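Local atomic coordinates of phytase (Debaryomyces castellii, PDB entry 2GFI), a protein that catalyses the hydrolysis of phytate (inositol hexakisphosphate), removing the 3-phosphate, as a 3-phytase of the histidine acid phosphatase family. Residues G39-I44 and T369-R374; S253-C259 and E279-Y283; G8-V12 and V28-I34; G71-P75 and Y261-V265; V86-L90 and L245-D251. One frame throughout, in Å; residues are numbered along the deposited sequence.

Interaction 1: residues G39-I44 and T369-R374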
# COMPACT_ATOMS: atom_id res chain seq x y z
N GLY A 39 1.71 19.47 -13.67
CA GLY A 39 0.36 19.90 -13.30
C GLY A 39 -0.72 19.50 -14.29
O GLY A 39 -1.89 19.78 -14.07
N ALA A 40 -0.36 18.80 -15.35
CA ALA A 40 -1.33 18.44 -16.38
C ALA A 40 -2.06 17.17 -16.03
O ALA A 40 -3.21 16.95 -16.45
CB ALA A 40 -0.63 18.27 -17.75
N ALA A 41 -1.37 16.29 -15.30
CA ALA A 41 -1.86 14.97 -15.00
C ALA A 41 -2.81 15.06 -13.77
O ALA A 41 -3.07 16.17 -13.30
CB ALA A 41 -0.67 14.02 -14.77
N PRO A 42 -3.35 13.94 -13.27
CA PRO A 42 -4.30 14.02 -12.16
C PRO A 42 -3.78 14.71 -10.88
O PRO A 42 -2.56 14.91 -10.71
CB PRO A 42 -4.69 12.55 -11.91
CG PRO A 42 -4.51 11.91 -13.29
CD PRO A 42 -3.21 12.56 -13.76
N TYR A 43 -4.72 15.05 -10.00
CA TYR A 43 -4.39 15.60 -8.70
C TYR A 43 -3.38 14.72 -7.98
O TYR A 43 -3.44 13.48 -8.06
CB TYR A 43 -5.65 15.68 -7.81
CG TYR A 43 -5.33 16.28 -6.47
CD1 TYR A 43 -4.89 17.59 -6.37
CD2 TYR A 43 -5.44 15.52 -5.31
CE1 TYR A 43 -4.58 18.14 -5.13
CE2 TYR A 43 -5.14 16.06 -4.08
CZ TYR A 43 -4.71 17.35 -4.00
OH TYR A 43 -4.39 17.86 -2.73
N ILE A 44 -2.44 15.37 -7.29
CA ILE A 44 -1.60 14.69 -6.34
C ILE A 44 -1.33 15.61 -5.17
O ILE A 44 -1.17 16.82 -5.34
CB ILE A 44 -0.27 14.20 -7.03
CG1 ILE A 44 0.41 13.12 -6.18
CG2 ILE A 44 0.62 15.39 -7.37
CD1 ILE A 44 1.53 12.40 -6.90
N THR A 369 0.16 23.64 -8.12
CA THR A 369 -1.03 23.52 -8.95
C THR A 369 -1.11 22.25 -9.78
O THR A 369 -0.98 22.30 -11.01
CB THR A 369 -1.25 24.76 -9.87
OG1 THR A 369 -0.18 24.85 -10.82
CG2 THR A 369 -1.19 26.09 -9.08
N PRO A 370 -1.35 21.10 -9.14
CA PRO A 370 -1.70 19.91 -9.89
C PRO A 370 -3.11 20.17 -10.37
O PRO A 370 -3.72 21.15 -9.93
CB PRO A 370 -1.71 18.83 -8.81
CG PRO A 370 -2.13 19.58 -7.57
CD PRO A 370 -1.34 20.83 -7.69
N GLN A 371 -3.63 19.31 -11.25
CA GLN A 371 -5.05 19.42 -11.60
C GLN A 371 -5.80 19.24 -10.30
O GLN A 371 -5.41 18.40 -9.48
CB GLN A 371 -5.44 18.34 -12.58
CG GLN A 371 -4.76 18.46 -13.92
CD GLN A 371 -5.39 19.53 -14.82
OE1 GLN A 371 -6.23 20.31 -14.37
NE2 GLN A 371 -4.98 19.56 -16.09
N GLY A 372 -6.83 20.06 -10.07
CA GLY A 372 -7.60 19.95 -8.85
C GLY A 372 -6.84 20.55 -7.68
O GLY A 372 -7.14 20.23 -6.52
N ALA A 373 -5.85 21.39 -7.97
CA ALA A 373 -5.08 22.10 -6.94
C ALA A 373 -5.97 22.77 -5.88
O ALA A 373 -7.01 23.33 -6.21
CB ALA A 373 -4.19 23.14 -7.57
N ARG A 374 -5.51 22.74 -4.63
CA ARG A 374 -6.24 23.32 -3.55
C ARG A 374 -5.28 24.09 -2.67
O ARG A 374 -4.32 23.54 -2.13
CB ARG A 374 -7.01 22.24 -2.75
CG ARG A 374 -6.18 21.02 -2.34
CD ARG A 374 -6.96 19.74 -2.22
NE ARG A 374 -7.38 19.32 -3.54
CZ ARG A 374 -8.13 18.25 -3.81
NH1 ARG A 374 -8.57 17.45 -2.84
NH2 ARG A 374 -8.40 17.97 -5.08
O HOH W 1 -1.24 17.23 -11.74
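Tyr43 lays its ring along the beta turn Pro370-Ala373, with the Arg374 guanidinium over one face. Its CB starts 3.2 Å from Gln371 O. With CG anti to the backbone N (chi1 -178°) the ring is carried along the turn, and Gln371 O stays at its edge, in the ring plane. CD1 meets the proline ring, 3.6 Å from Pro370 CG, and passes Gly372 O obliquely. On the covered face NH2 of Arg374 stands above the ring centre and the two planes are 16° apart: a stack and a cation-pi contact, with CZ of Arg374 3.7 Å from the Tyr43 ring centroid. At the tip, Tyr43 OH touches the Arg374 CD methylene and is hydrogen-bonded to Asp394. The guanidinium is held flat by Gly372 O, which accepts from Arg374 NH2 at 3.0 Å and from Arg374 NE at 3.1 Å, both in the guanidinium plane, while NH2 also forms a salt bridge with Asp136. Glycine at position 372 suits the positive phi of this type II turn. At the far end of the contact, Gln371, bent at chi2 (-78°), gives its NE2 to Ala40 O at 3.2 Å, the donor standing above the carbonyl plane. A water bridges Ala41 O and Gln371 N nearby. Gln371 packs on His70, the predicted nucleophile, and Thr369 on Asp333, the predicted proton donor. The turn thus belongs to the active-site surroundings of a histidine acid phosphatase, with the N-terminal loop 39-44 laid against it.

Interaction 2: residues S253-C259 and E279-Y283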
# COMPACT_ATOMS: atom_id res chain seq x y z
N SER A 253 8.33 16.45 -27.14
CA SER A 253 8.02 17.29 -26.01
C SER A 253 6.52 17.34 -25.69
O SER A 253 6.13 17.35 -24.55
CB SER A 253 8.52 18.68 -26.28
OG SER A 253 8.33 19.45 -25.11
N ASN A 254 5.69 17.33 -26.73
CA ASN A 254 4.24 17.31 -26.62
C ASN A 254 3.69 15.97 -26.20
O ASN A 254 2.57 15.84 -25.72
CB ASN A 254 3.65 17.74 -27.97
CG ASN A 254 3.72 19.24 -28.15
OD1 ASN A 254 3.88 19.75 -29.27
ND2 ASN A 254 3.62 19.95 -27.05
N LEU A 255 4.50 14.94 -26.31
CA LEU A 255 4.01 13.63 -25.98
C LEU A 255 3.95 13.46 -24.46
O LEU A 255 3.22 12.61 -23.96
CB LEU A 255 4.85 12.56 -26.67
CG LEU A 255 4.71 12.41 -28.17
CD1 LEU A 255 5.63 11.24 -28.69
CD2 LEU A 255 3.25 12.17 -28.49
N PHE A 256 4.72 14.28 -23.75
CA PHE A 256 4.57 14.36 -22.27
C PHE A 256 3.21 14.84 -21.86
O PHE A 256 2.57 14.18 -21.04
CB PHE A 256 5.63 15.24 -21.60
CG PHE A 256 6.98 14.67 -21.63
CD1 PHE A 256 7.36 13.73 -20.68
CD2 PHE A 256 7.88 15.06 -22.62
CE1 PHE A 256 8.66 13.19 -20.71
CE2 PHE A 256 9.16 14.55 -22.67
CZ PHE A 256 9.56 13.60 -21.71
N GLY A 257 2.75 15.95 -22.44
CA GLY A 257 1.38 16.42 -22.19
C GLY A 257 0.35 15.40 -22.69
O GLY A 257 -0.68 15.15 -22.05
N TYR A 258 0.62 14.80 -23.83
CA TYR A 258 -0.26 13.81 -24.39
C TYR A 258 -0.45 12.68 -23.35
O TYR A 258 -1.57 12.28 -23.06
CB TYR A 258 0.39 13.30 -25.69
CG TYR A 258 -0.48 12.44 -26.57
CD1 TYR A 258 -0.76 12.81 -27.90
CD2 TYR A 258 -1.01 11.22 -26.10
CE1 TYR A 258 -1.53 12.01 -28.73
CE2 TYR A 258 -1.77 10.42 -26.91
CZ TYR A 258 -2.03 10.82 -28.23
OH TYR A 258 -2.82 10.02 -29.03
N CYS A 259 0.67 12.18 -22.82
CA CYS A 259 0.68 11.22 -21.73
C CYS A 259 -0.20 11.71 -20.55
O CYS A 259 -1.12 11.01 -20.11
CB CYS A 259 2.14 10.99 -21.28
SG CYS A 259 2.36 10.47 -19.57
N GLU A 279 13.98 11.39 -18.42
CA GLU A 279 13.36 12.30 -19.36
C GLU A 279 12.21 13.03 -18.72
O GLU A 279 12.09 14.24 -18.90
CB GLU A 279 12.93 11.55 -20.63
CG GLU A 279 14.12 11.13 -21.45
CD GLU A 279 13.94 9.89 -22.30
OE1 GLU A 279 12.89 9.17 -22.22
OE2 GLU A 279 14.92 9.60 -23.04
N PHE A 280 11.37 12.32 -17.97
CA PHE A 280 10.29 12.96 -17.25
C PHE A 280 10.81 14.03 -16.32
O PHE A 280 10.22 15.11 -16.20
CB PHE A 280 9.54 11.95 -16.37
CG PHE A 280 8.60 11.08 -17.10
CD1 PHE A 280 7.48 11.63 -17.73
CD2 PHE A 280 8.78 9.71 -17.12
CE1 PHE A 280 6.57 10.80 -18.41
CE2 PHE A 280 7.90 8.88 -17.79
CZ PHE A 280 6.79 9.43 -18.45
N ILE A 281 11.90 13.74 -15.62
CA ILE A 281 12.44 14.69 -14.64
C ILE A 281 12.94 15.98 -15.32
O ILE A 281 12.78 17.10 -14.78
CB ILE A 281 13.53 13.99 -13.81
CG1 ILE A 281 12.90 12.99 -12.84
CG2 ILE A 281 14.40 14.98 -13.12
CD1 ILE A 281 13.90 11.98 -12.22
N GLN A 282 13.53 15.84 -16.50
CA GLN A 282 14.01 17.01 -17.23
C GLN A 282 12.83 17.74 -17.85
O GLN A 282 12.74 18.96 -17.80
CB GLN A 282 15.01 16.63 -18.30
CG GLN A 282 16.32 16.27 -17.70
CD GLN A 282 17.18 15.50 -18.66
OE1 GLN A 282 16.94 14.31 -18.89
NE2 GLN A 282 18.17 16.16 -19.22
N TYR A 283 11.90 16.97 -18.42
CA TYR A 283 10.66 17.57 -18.85
C TYR A 283 10.03 18.38 -17.71
O TYR A 283 9.66 19.55 -17.91
CB TYR A 283 9.65 16.56 -19.35
CG TYR A 283 8.32 17.25 -19.67
CD1 TYR A 283 8.17 17.98 -20.86
CD2 TYR A 283 7.25 17.17 -18.80
CE1 TYR A 283 6.96 18.60 -21.18
CE2 TYR A 283 6.04 17.78 -19.09
CZ TYR A 283 5.91 18.51 -20.29
OH TYR A 283 4.72 19.11 -20.60
O HOH W 2 4.02 18.44 -23.14
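Helix segments 253-259 and 279-283 cross nearly at right angles (-97°), their axes 11.0 Å apart, and the gap is filled by Phe256 facing Phe280 and Tyr283. The rings of Phe256 and Tyr283 form an offset stack, centroids 4.3 Å apart and planes tilted by 9°. The two side chains run antiparallel over one another, so each CB sits over the centre of the other ring: Phe256 CB is 3.4 Å from the Tyr283 centroid, and Tyr283 CB covers Phe256 in the same way. With CG anti to the backbone nitrogen (chi1 175°), the Tyr283 ring lies over Phe256. Phe280 completes an aromatic cluster that joins helices 249-266 and 277-295 of the histidine phosphatase fold; its CD1 comes to the edge of the Phe256 ring, 3.6 Å from Phe256 CE1. Phe275 stacks on Phe256 as well, and Cys259, disulfide-bonded to Cys272, lies with its SG near the Phe280 edge. The polar end of Tyr283 is served by a water 2.7 Å from its OH. The same water donates to Ser253 O at 2.8 Å and accepts from Gly257 N at 2.9 Å. It is inserted where a direct helix bond would run: Ser253 O and Gly257 N stand 4.2 Å apart. Glu279 touches the Phe256 rim with CB, and its carboxylate forms a salt bridge with Arg237 of helix 229-241.

Interaction 3: residues G8-V12 and V28-I34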
# COMPACT_ATOMS: atom_id res chain seq x y z
N GLY A 8 -0.81 1.72 -12.54
CA GLY A 8 -0.56 2.68 -11.48
C GLY A 8 0.22 3.89 -11.94
O GLY A 8 0.45 4.10 -13.16
N LEU A 9 0.66 4.67 -10.97
CA LEU A 9 1.24 5.98 -11.24
C LEU A 9 2.72 6.00 -10.95
O LEU A 9 3.38 7.01 -11.18
CB LEU A 9 0.53 7.05 -10.41
CG LEU A 9 -0.97 7.15 -10.66
CD1 LEU A 9 -1.67 8.05 -9.64
CD2 LEU A 9 -1.19 7.66 -12.09
N LEU A 10 3.25 4.88 -10.45
CA LEU A 10 4.62 4.87 -9.94
C LEU A 10 5.60 4.36 -10.99
O LEU A 10 5.41 3.31 -11.59
CB LEU A 10 4.74 4.05 -8.65
CG LEU A 10 3.83 4.50 -7.51
CD1 LEU A 10 3.91 3.51 -6.37
CD2 LEU A 10 4.16 5.92 -7.04
N LEU A 11 6.66 5.12 -11.15
CA LEU A 11 7.77 4.81 -12.04
C LEU A 11 8.84 4.02 -11.29
O LEU A 11 10.04 4.36 -11.32
CB LEU A 11 8.33 6.13 -12.55
CG LEU A 11 7.87 6.72 -13.89
CD1 LEU A 11 6.80 5.99 -14.64
CD2 LEU A 11 7.66 8.26 -13.84
N VAL A 12 8.40 2.99 -10.59
CA VAL A 12 9.29 2.10 -9.84
C VAL A 12 8.51 0.81 -9.63
O VAL A 12 7.27 0.84 -9.50
CB VAL A 12 9.67 2.70 -8.47
CG1 VAL A 12 8.42 2.70 -7.49
CG2 VAL A 12 10.92 2.01 -7.86
N VAL A 28 8.61 5.57 -2.23
CA VAL A 28 8.21 5.32 -3.61
C VAL A 28 7.47 6.50 -4.19
O VAL A 28 7.38 6.61 -5.40
CB VAL A 28 7.39 4.02 -3.75
CG1 VAL A 28 8.28 2.81 -3.46
CG2 VAL A 28 6.14 4.03 -2.84
N GLU A 29 6.99 7.41 -3.34
CA GLU A 29 6.22 8.59 -3.80
C GLU A 29 7.00 9.52 -4.71
O GLU A 29 6.40 10.20 -5.54
CB GLU A 29 5.64 9.38 -2.61
CG GLU A 29 4.51 8.61 -1.96
CD GLU A 29 4.05 9.20 -0.64
OE1 GLU A 29 4.51 10.32 -0.28
OE2 GLU A 29 3.21 8.55 0.02
N GLN A 30 8.32 9.55 -4.56
CA GLN A 30 9.18 10.32 -5.47
C GLN A 30 8.96 9.88 -6.93
O GLN A 30 9.26 10.62 -7.86
CB GLN A 30 10.66 10.12 -5.09
CG GLN A 30 10.99 8.65 -4.99
CD GLN A 30 12.44 8.33 -4.71
OE1 GLN A 30 12.73 7.56 -3.76
NE2 GLN A 30 13.34 8.86 -5.50
N TYR A 31 8.44 8.67 -7.12
CA TYR A 31 8.39 8.07 -8.45
C TYR A 31 7.05 8.27 -9.15
O TYR A 31 6.82 7.76 -10.22
CB TYR A 31 8.67 6.57 -8.37
CG TYR A 31 10.07 6.23 -7.95
CD1 TYR A 31 11.16 6.52 -8.76
CD2 TYR A 31 10.31 5.57 -6.73
CE1 TYR A 31 12.45 6.16 -8.38
CE2 TYR A 31 11.57 5.19 -6.35
CZ TYR A 31 12.63 5.49 -7.18
OH TYR A 31 13.88 5.13 -6.79
N ASN A 32 6.15 8.99 -8.51
CA ASN A 32 4.87 9.19 -9.08
C ASN A 32 4.96 10.06 -10.36
O ASN A 32 5.46 11.19 -10.30
CB ASN A 32 3.90 9.78 -8.04
CG ASN A 32 2.46 9.65 -8.47
OD1 ASN A 32 2.09 10.14 -9.54
ND2 ASN A 32 1.64 8.97 -7.67
N ILE A 33 4.45 9.50 -11.47
CA ILE A 33 4.47 10.08 -12.82
C ILE A 33 3.84 11.49 -12.80
O ILE A 33 4.35 12.43 -13.43
CB ILE A 33 3.74 9.04 -13.80
CG1 ILE A 33 3.94 9.29 -15.32
CG2 ILE A 33 2.27 8.98 -13.57
CD1 ILE A 33 5.11 10.11 -15.61
N ILE A 34 2.75 11.66 -12.05
CA ILE A 34 2.11 12.95 -11.92
C ILE A 34 3.10 14.06 -11.58
O ILE A 34 2.97 15.18 -12.11
CB ILE A 34 0.97 12.90 -10.90
CG1 ILE A 34 -0.07 11.89 -11.34
CG2 ILE A 34 0.34 14.29 -10.75
CD1 ILE A 34 -1.19 11.68 -10.35
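A single antiparallel beta bridge joins two pieces of the N-terminal loop region, with Leu10 and Asn32 as its non-hydrogen-bonded pair. The flanking residues supply the bonds. Ile33 N donates to Leu9 O at 2.7 Å, almost perfectly straight (177° at the hydrogen), whereas Leu11 N reaches Tyr31 O at 2.8 Å from above the carbonyl plane. Both ends of the bridge lead into turns: Leu11 is the centre of an inverse gamma turn, and Asn32 OD1 accepts from Ile34 N in an Asx turn. CG of Asn32, anti to the backbone N (chi1 -164°), brings the amide beside Leu9, where the two side chains run alongside in the same direction with Asn32 ND2 3.5 Å from Leu9 CB. Beyond it Leu9 CD1 meets Ile34 CD1 at 3.7 Å. Leu11 CD2 touches Ile33 CD1 at 3.6 Å, and both side chains reach Phe280 of helix 277-295. At the other end Val12 crosses Tyr31 at about a right angle, its CB over one ring face and 3.7 Å from the centroid, while Gln30 CG lies over the opposite face. Val28 CG1 adds a looser contact to Val12 CG1. Other subunits take part: Leu9 N bonds to Gln24 of a second subunit and Val12 O to Asn7 of a third. The chemistry is that of a single beta bridge covered by aliphatic side chains: two backbone hydrogen bonds fix the alignment, and the branched residues around them probably shield those bonds while packing against the helix and the neighbouring chains.

Interaction 4: residues G71-P75 and Y261-V265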
# COMPACT_ATOMS: atom_id res chain seq x y z
N GLY A 71 -10.73 20.93 -11.70
CA GLY A 71 -10.20 19.56 -11.66
C GLY A 71 -9.56 19.13 -12.99
O GLY A 71 -9.49 19.93 -13.93
N GLU A 72 -9.12 17.87 -13.05
CA GLU A 72 -8.59 17.27 -14.25
C GLU A 72 -9.49 17.57 -15.44
O GLU A 72 -10.71 17.59 -15.33
CB GLU A 72 -8.44 15.75 -14.07
CG GLU A 72 -7.37 15.32 -13.07
CD GLU A 72 -7.84 15.25 -11.61
OE1 GLU A 72 -8.78 15.95 -11.20
OE2 GLU A 72 -7.24 14.49 -10.83
N ARG A 73 -8.87 17.79 -16.58
CA ARG A 73 -9.58 18.16 -17.78
C ARG A 73 -8.99 17.46 -18.99
O ARG A 73 -7.92 16.83 -18.93
CB ARG A 73 -9.53 19.69 -17.95
CG ARG A 73 -8.13 20.31 -17.80
CD ARG A 73 -8.05 21.57 -18.58
NE ARG A 73 -6.80 22.29 -18.50
CZ ARG A 73 -5.83 22.15 -19.39
NH1 ARG A 73 -5.96 21.30 -20.39
NH2 ARG A 73 -4.74 22.85 -19.30
N TYR A 74 -9.76 17.54 -20.07
CA TYR A 74 -9.29 17.29 -21.40
C TYR A 74 -8.26 18.36 -21.74
O TYR A 74 -8.18 19.40 -21.07
CB TYR A 74 -10.45 17.39 -22.39
CG TYR A 74 -11.22 16.11 -22.52
CD1 TYR A 74 -10.91 15.19 -23.52
CD2 TYR A 74 -12.26 15.81 -21.63
CE1 TYR A 74 -11.65 13.99 -23.65
CE2 TYR A 74 -12.97 14.62 -21.73
CZ TYR A 74 -12.66 13.72 -22.73
OH TYR A 74 -13.37 12.55 -22.81
N PRO A 75 -7.48 18.12 -22.80
CA PRO A 75 -6.52 19.11 -23.24
C PRO A 75 -7.24 20.40 -23.61
O PRO A 75 -8.42 20.39 -23.96
CB PRO A 75 -5.87 18.46 -24.46
CG PRO A 75 -6.15 16.99 -24.32
CD PRO A 75 -7.45 16.89 -23.60
N TYR A 261 -2.49 14.08 -20.41
CA TYR A 261 -3.89 14.13 -20.83
C TYR A 261 -4.56 12.83 -21.12
O TYR A 261 -5.70 12.67 -20.77
CB TYR A 261 -4.12 15.20 -21.91
CG TYR A 261 -4.00 16.51 -21.22
CD1 TYR A 261 -5.03 16.97 -20.41
CD2 TYR A 261 -2.82 17.23 -21.27
CE1 TYR A 261 -4.92 18.13 -19.72
CE2 TYR A 261 -2.69 18.43 -20.58
CZ TYR A 261 -3.76 18.86 -19.80
OH TYR A 261 -3.67 20.02 -19.09
N GLU A 262 -3.88 11.88 -21.76
CA GLU A 262 -4.49 10.58 -21.99
C GLU A 262 -4.73 9.84 -20.67
O GLU A 262 -5.74 9.11 -20.50
CB GLU A 262 -3.60 9.73 -22.89
CG GLU A 262 -4.30 8.45 -23.34
CD GLU A 262 -3.55 7.76 -24.45
OE1 GLU A 262 -2.32 7.58 -24.32
OE2 GLU A 262 -4.19 7.41 -25.46
N LEU A 263 -3.79 10.00 -19.75
CA LEU A 263 -3.97 9.54 -18.38
C LEU A 263 -5.25 10.15 -17.75
O LEU A 263 -6.12 9.41 -17.30
CB LEU A 263 -2.71 9.86 -17.55
CG LEU A 263 -2.71 9.50 -16.05
CD1 LEU A 263 -2.88 8.00 -15.82
CD2 LEU A 263 -1.36 9.95 -15.48
N ASN A 264 -5.38 11.48 -17.78
CA ASN A 264 -6.61 12.14 -17.32
C ASN A 264 -7.84 11.56 -17.99
O ASN A 264 -8.82 11.19 -17.35
CB ASN A 264 -6.58 13.64 -17.65
CG ASN A 264 -5.63 14.39 -16.81
OD1 ASN A 264 -5.02 13.84 -15.90
ND2 ASN A 264 -5.50 15.68 -17.09
N VAL A 265 -7.78 11.46 -19.31
CA VAL A 265 -8.97 11.09 -20.06
C VAL A 265 -9.33 9.62 -19.98
O VAL A 265 -10.51 9.28 -19.82
CB VAL A 265 -8.84 11.57 -21.53
CG1 VAL A 265 -9.97 10.95 -22.39
CG2 VAL A 265 -8.86 13.10 -21.57
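Tyr261 overlaps Pro75 with its ring face and Arg73 with its hydroxyl. Pro75 CA lies over the ring, 4.1 Å from the Tyr261 centroid, and Pro75 CG touches Tyr261 CB at 3.6 Å. The Tyr261 OH sits over one face of the Arg73 guanidinium, 2.9 Å from Arg73 NH1, but at an angle too poor for a hydrogen bond. That nitrogen instead donates to Tyr74 O at 3.0 Å, in the guanidinium plane, and fixes the rotation of the group. Arg73 O meets the Tyr261 ring at its edge, in plane, and accepts from Asn264 ND2 at 3.3 Å; the stronger bond of this amide goes to Ala40 O. Further along the helix, Val265 lays both methyls on one face of the Tyr74 ring: CG2 over it, 3.7 Å from the centroid, and CG1 farther out, near the hydroxyl, which is hydrogen-bonded to Asn126 O. Glu72 packs by its CG near Asn264 and sends OE2 to Tyr43 N. The sequence Arg69-His70-Gly71-Glu72-Arg73-Tyr74-Pro75 is the RHGxRxP signature of histidine acid phosphatases, in which the second arginine, here Arg73 beside the predicted nucleophile His70, probably binds substrate phosphate; helix 249-266 packs along it.

Interaction 5: residues V86-L90 and L245-D251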
# COMPACT_ATOMS: atom_id res chain seq x y z
N VAL A 86 0.42 15.42 -33.65
CA VAL A 86 1.44 14.42 -33.38
C VAL A 86 0.88 13.04 -33.63
O VAL A 86 1.54 12.21 -34.25
CB VAL A 86 2.08 14.51 -31.96
CG1 VAL A 86 3.25 13.49 -31.83
CG2 VAL A 86 2.64 15.89 -31.71
N TYR A 87 -0.33 12.78 -33.15
CA TYR A 87 -0.96 11.49 -33.35
C TYR A 87 -0.99 11.15 -34.85
O TYR A 87 -0.73 10.01 -35.24
CB TYR A 87 -2.38 11.50 -32.78
CG TYR A 87 -3.20 10.26 -33.12
CD1 TYR A 87 -3.15 9.11 -32.31
CD2 TYR A 87 -4.05 10.25 -34.24
CE1 TYR A 87 -3.92 7.97 -32.61
CE2 TYR A 87 -4.82 9.15 -34.55
CZ TYR A 87 -4.74 8.01 -33.74
OH TYR A 87 -5.50 6.93 -34.08
N GLU A 88 -1.36 12.14 -35.68
CA GLU A 88 -1.50 11.99 -37.12
C GLU A 88 -0.13 11.77 -37.78
O GLU A 88 -0.03 10.92 -38.66
CB GLU A 88 -2.26 13.18 -37.73
CG GLU A 88 -3.78 13.15 -37.53
CD GLU A 88 -4.45 11.81 -37.91
OE1 GLU A 88 -3.95 11.06 -38.78
OE2 GLU A 88 -5.52 11.48 -37.33
N LYS A 89 0.90 12.53 -37.36
CA LYS A 89 2.27 12.26 -37.79
C LYS A 89 2.66 10.81 -37.48
O LYS A 89 3.20 10.13 -38.34
CB LYS A 89 3.29 13.23 -37.17
CG LYS A 89 3.27 14.59 -37.83
CD LYS A 89 4.14 15.64 -37.16
CE LYS A 89 5.61 15.49 -37.55
NZ LYS A 89 6.39 16.71 -37.17
N LEU A 90 2.34 10.33 -36.27
CA LEU A 90 2.68 8.97 -35.90
C LEU A 90 1.91 7.97 -36.73
O LEU A 90 2.49 7.02 -37.24
CB LEU A 90 2.44 8.70 -34.41
CG LEU A 90 3.31 9.50 -33.45
CD1 LEU A 90 2.81 9.35 -32.06
CD2 LEU A 90 4.76 9.09 -33.56
N LEU A 245 10.95 7.22 -39.07
CA LEU A 245 9.92 7.90 -38.28
C LEU A 245 10.16 9.42 -38.30
O LEU A 245 11.22 9.90 -37.89
CB LEU A 245 9.89 7.40 -36.84
CG LEU A 245 8.94 8.17 -35.93
CD1 LEU A 245 7.47 7.88 -36.29
CD2 LEU A 245 9.27 7.90 -34.48
N ASN A 246 9.18 10.15 -38.80
CA ASN A 246 9.38 11.56 -39.03
C ASN A 246 8.61 12.43 -38.03
O ASN A 246 7.51 12.92 -38.31
CB ASN A 246 9.02 11.91 -40.49
CG ASN A 246 9.47 13.32 -40.89
OD1 ASN A 246 10.27 13.97 -40.18
ND2 ASN A 246 8.94 13.82 -42.01
N ILE A 247 9.17 12.59 -36.83
CA ILE A 247 8.64 13.52 -35.85
C ILE A 247 9.79 14.32 -35.30
O ILE A 247 10.96 13.92 -35.43
CB ILE A 247 7.83 12.80 -34.72
CG1 ILE A 247 8.73 11.88 -33.88
CG2 ILE A 247 6.60 12.04 -35.28
CD1 ILE A 247 8.00 11.25 -32.65
N THR A 248 9.46 15.45 -34.71
CA THR A 248 10.44 16.36 -34.13
C THR A 248 10.55 16.23 -32.61
O THR A 248 9.75 15.54 -31.95
CB THR A 248 10.08 17.83 -34.47
OG1 THR A 248 8.76 18.11 -34.00
CG2 THR A 248 9.94 18.04 -36.01
N GLU A 249 11.57 16.91 -32.09
CA GLU A 249 11.81 17.10 -30.67
C GLU A 249 10.62 17.80 -30.03
O GLU A 249 10.23 17.42 -28.95
CB GLU A 249 13.05 17.95 -30.47
CG GLU A 249 14.32 17.13 -30.37
CD GLU A 249 15.07 17.02 -31.68
OE1 GLU A 249 14.46 17.20 -32.75
OE2 GLU A 249 16.29 16.74 -31.64
N ASP A 250 10.07 18.79 -30.74
CA ASP A 250 8.81 19.46 -30.42
C ASP A 250 7.66 18.50 -30.25
O ASP A 250 6.88 18.66 -29.33
CB ASP A 250 8.42 20.47 -31.53
CG ASP A 250 7.12 21.28 -31.20
OD1 ASP A 250 7.11 21.91 -30.10
OD2 ASP A 250 6.07 21.36 -31.98
N ASP A 251 7.51 17.56 -31.17
CA ASP A 251 6.52 16.49 -31.08
C ASP A 251 6.68 15.66 -29.81
O ASP A 251 5.73 15.47 -29.08
CB ASP A 251 6.61 15.59 -32.31
CG ASP A 251 6.25 16.34 -33.60
OD1 ASP A 251 5.57 17.40 -33.51
OD2 ASP A 251 6.61 15.97 -34.73
O HOH W 3 8.45 15.90 -38.83
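Lys89 and Asp251 bridge two helices of the alpha-helical part of the fold, at the capping box that begins helix 249-266. In that box Thr248 is the N-cap: its OG1 accepts from Asp251 N at 3.1 Å, and Asp251 OD2 accepts from the backbone of Thr248 in return. The close-packed side of the contact is largely aliphatic. Leu90 CD2 of helix 77-91 lies 3.9 Å from Ile247 CG2 and 4.0 Å from Leu245 CD1. Leu245 and Ile247 continue this packing onto Phe238 and Leu235 of helix 229-241. Val86 sets its two methyl groups against Asp251 CB, and its CG2 lies 3.8 Å from Asp251 OD1, so the carboxylate is a buried, tightly gripped group. The looser side is that of the Lys89 chain, a water and exposed Asn246. Lys89 crosses Asp251 at about a right angle; its chain, bent at chi3 (80°), passes beside Asn246 O by way of CE, 3.3 Å away, before NZ turns to the carboxylate. The water accepts from Lys89 NZ at 2.8 Å and gives a weak bond to the side-chain oxygen of Asn246. Asp251 OD2 accepts from both the capping box and the ammonium, which would be expected to favour its negative charge. Lys89 NZ meets Asp251 OD2 on its syn lone pair, in a salt bridge of 2.6 Å, while Thr248 N approaches the same OD2 from above the carboxylate plane at 2.9 Å.

How the interactions relate
From the N terminus, interaction 3 closes a short loop first, within residues 8-34. Interaction 1 then opens at 39-44 and closes only at 369-374, enclosing the other three. Inside it, interaction 4 runs from the loop after strand 59-69 to helix 249-266, with interaction 5, from helix 77-91 to the start of that helix, nested within it. Interaction 2, from the same helix to helix 277-295, crosses interaction 4. Helix 249-266 is therefore held at three levels. In space interaction 4 adjoins interaction 1 at the 39-44 loop, while interaction 2 adjoins interaction 3 through helix 277-295 and interaction 5 through helix 77-91.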